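Local atomic coordinates of D-alanine--D-alanine ligase (Acinetobacter baumannii ACICU, PDB entry 5D8D), a protein that joins two D-alanine molecules into D-alanyl-D-alanine at the cost of ATP, supplying the dipeptide for peptidoglycan synthesis. Residues T5-V10 with S38-E43. Residues are numbered along the deposited sequence; the frame is centred on the assembly and turned at random.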
loop_
_atom_site.group_PDB
_atom_site.type_symbol
_atom_site.label_atom_id
_atom_site.label_comp_id
_atom_site.label_asym_id
_atom_site.label_seq_id
_atom_site.Cartn_x
_atom_site.Cartn_y
_atom_site.Cartn_z
ATOM N N THR A 5 -21.763 -26.658 -2.958
ATOM C CA THR A 5 -22.796 -25.625 -2.882
ATOM C C THR A 5 -22.228 -24.388 -2.216
ATOM O O THR A 5 -22.144 -23.347 -2.842
ATOM C CB THR A 5 -24.044 -26.150 -2.141
ATOM O OG1 THR A 5 -24.782 -26.986 -3.043
ATOM C CG2 THR A 5 -24.955 -25.017 -1.634
ATOM N N LYS A 6 -21.801 -24.559 -0.967
ATOM C CA LYS A 6 -21.314 -23.512 -0.053
ATOM C C LYS A 6 -20.337 -22.521 -0.666
ATOM O O LYS A 6 -20.444 -21.344 -0.391
ATOM C CB LYS A 6 -20.648 -24.194 1.154
ATOM C CG LYS A 6 -20.128 -23.304 2.274
ATOM C CD LYS A 6 -20.252 -24.022 3.622
ATOM C CE LYS A 6 -19.507 -23.348 4.775
ATOM N NZ LYS A 6 -18.150 -23.946 5.020
ATOM N N PHE A 7 -19.397 -23.007 -1.479
ATOM C CA PHE A 7 -18.349 -22.181 -2.130
ATOM C C PHE A 7 -18.513 -21.939 -3.632
ATOM O O PHE A 7 -17.818 -21.052 -4.179
ATOM C CB PHE A 7 -16.950 -22.775 -1.903
ATOM C CG PHE A 7 -16.575 -22.906 -0.452
ATOM C CD1 PHE A 7 -16.233 -21.789 0.299
ATOM C CD2 PHE A 7 -16.542 -24.148 0.170
ATOM C CE1 PHE A 7 -15.872 -21.919 1.641
ATOM C CE2 PHE A 7 -16.173 -24.277 1.498
ATOM C CZ PHE A 7 -15.842 -23.156 2.231
ATOM N N GLY A 8 -19.375 -22.703 -4.313
ATOM C CA GLY A 8 -19.554 -22.480 -5.747
ATOM C C GLY A 8 -18.212 -22.679 -6.457
ATOM O O GLY A 8 -17.433 -23.540 -6.048
ATOM N N LYS A 9 -17.928 -21.889 -7.502
ATOM C CA LYS A 9 -16.735 -22.142 -8.330
ATOM C C LYS A 9 -15.588 -21.386 -7.724
ATOM O O LYS A 9 -15.695 -20.187 -7.592
ATOM C CB LYS A 9 -16.934 -21.764 -9.790
ATOM C CG LYS A 9 -17.854 -22.708 -10.529
ATOM C CD LYS A 9 -17.893 -22.455 -12.030
ATOM C CE LYS A 9 -16.722 -23.108 -12.752
ATOM N NZ LYS A 9 -16.317 -22.296 -13.936
ATOM N N VAL A 10 -14.509 -22.085 -7.316
ATOM C CA VAL A 10 -13.366 -21.404 -6.746
ATOM C C VAL A 10 -12.189 -21.471 -7.655
ATOM O O VAL A 10 -11.912 -22.508 -8.206
ATOM C CB VAL A 10 -13.084 -21.708 -5.239
ATOM C CG1 VAL A 10 -14.052 -22.693 -4.622
ATOM C CG2 VAL A 10 -11.624 -21.985 -4.946
ATOM N N SER A 38 -11.819 -32.208 -0.465
ATOM C CA SER A 38 -12.869 -31.691 0.421
ATOM C C SER A 38 -14.203 -31.411 -0.290
ATOM O O SER A 38 -15.122 -30.846 0.302
ATOM C CB SER A 38 -12.387 -30.433 1.137
ATOM O OG SER A 38 -11.110 -30.611 1.694
ATOM N N GLY A 39 -14.304 -31.777 -1.561
ATOM C CA GLY A 39 -15.533 -31.571 -2.334
ATOM C C GLY A 39 -15.803 -30.160 -2.798
ATOM O O GLY A 39 -16.919 -29.897 -3.276
ATOM N N VAL A 40 -14.818 -29.256 -2.713
ATOM C CA VAL A 40 -15.008 -27.913 -3.292
ATOM C C VAL A 40 -14.665 -27.927 -4.784
ATOM O O VAL A 40 -13.826 -28.691 -5.201
ATOM C CB VAL A 40 -14.361 -26.724 -2.523
ATOM C CG1 VAL A 40 -13.851 -27.084 -1.143
ATOM C CG2 VAL A 40 -13.324 -26.017 -3.359
ATOM N N GLN A 41 -15.369 -27.130 -5.577
ATOM C CA GLN A 41 -15.185 -27.101 -7.035
ATOM C C GLN A 41 -14.051 -26.157 -7.319
ATOM O O GLN A 41 -14.297 -25.029 -7.696
ATOM C CB GLN A 41 -16.401 -26.539 -7.804
ATOM C CG GLN A 41 -17.658 -27.372 -7.863
ATOM C CD GLN A 41 -18.770 -26.582 -8.544
ATOM O OE1 GLN A 41 -18.645 -26.196 -9.713
ATOM N NE2 GLN A 41 -19.834 -26.283 -7.797
ATOM N N ALA A 42 -12.823 -26.615 -7.163
ATOM C CA ALA A 42 -11.645 -25.770 -7.388
ATOM C C ALA A 42 -11.036 -26.008 -8.782
ATOM O O ALA A 42 -11.104 -27.123 -9.306
ATOM C CB ALA A 42 -10.633 -26.045 -6.313
ATOM N N GLU A 43 -10.456 -24.955 -9.367
ATOM C CA GLU A 43 -9.730 -25.037 -10.647
ATOM C C GLU A 43 -8.500 -24.166 -10.556
ATOM O O GLU A 43 -8.543 -23.043 -10.076
ATOM C CB GLU A 43 -10.597 -24.584 -11.830
ATOM C CG GLU A 43 -11.972 -25.247 -11.892
ATOM C CD GLU A 43 -12.858 -24.797 -13.074
ATOM O OE1 GLU A 43 -12.614 -23.714 -13.652
ATOM O OE2 GLU A 43 -13.823 -25.536 -13.426
#
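K9 and E43 both carry CG anti to their carbonyl carbon (chi1 -72° and -50°); E43 runs on extended, while K9 bends at chi3 (82°) and again at chi4, and its amino end comes over to the carboxylate. The salt bridge is long, with K9 NZ 4.0 Å from E43 OE1, and that same oxygen is hydrogen-bonded to the hydroxyl of Y58. Q41 crosses the K9 chain obliquely, its OE1 3.7 Å from K9 CG, and its CB rests on the carbonyl oxygen of G8. Between the two segments the backbones pair as parallel strands. V10 N gives a nearly straight bond to Q41 O at 3.0 Å, and V10 O takes the N-H of E43 at 3.1 Å, more bent at the hydrogen; A42 CA adds a C-H...O contact to this V10 oxygen. The pairing joins the two strands of a beta-alpha-beta crossover in the N-terminal domain: strand 9-13 leads into helix 21-37, which ends in a Schellman motif with G39 as C-prime residue, and the chain returns as strand 41-45 at the edge of the sheet. V10 and A42 share one face of the sheet, and V40 adds an apolar contact: its CG2 meets V10 CG1 at 3.6 Å, the side chains crossing at about a right angle. V40 CG1 lies 4.2 Å from CD2 of the F7 ring. L35 of helix 21-37 packs on V40 and A42.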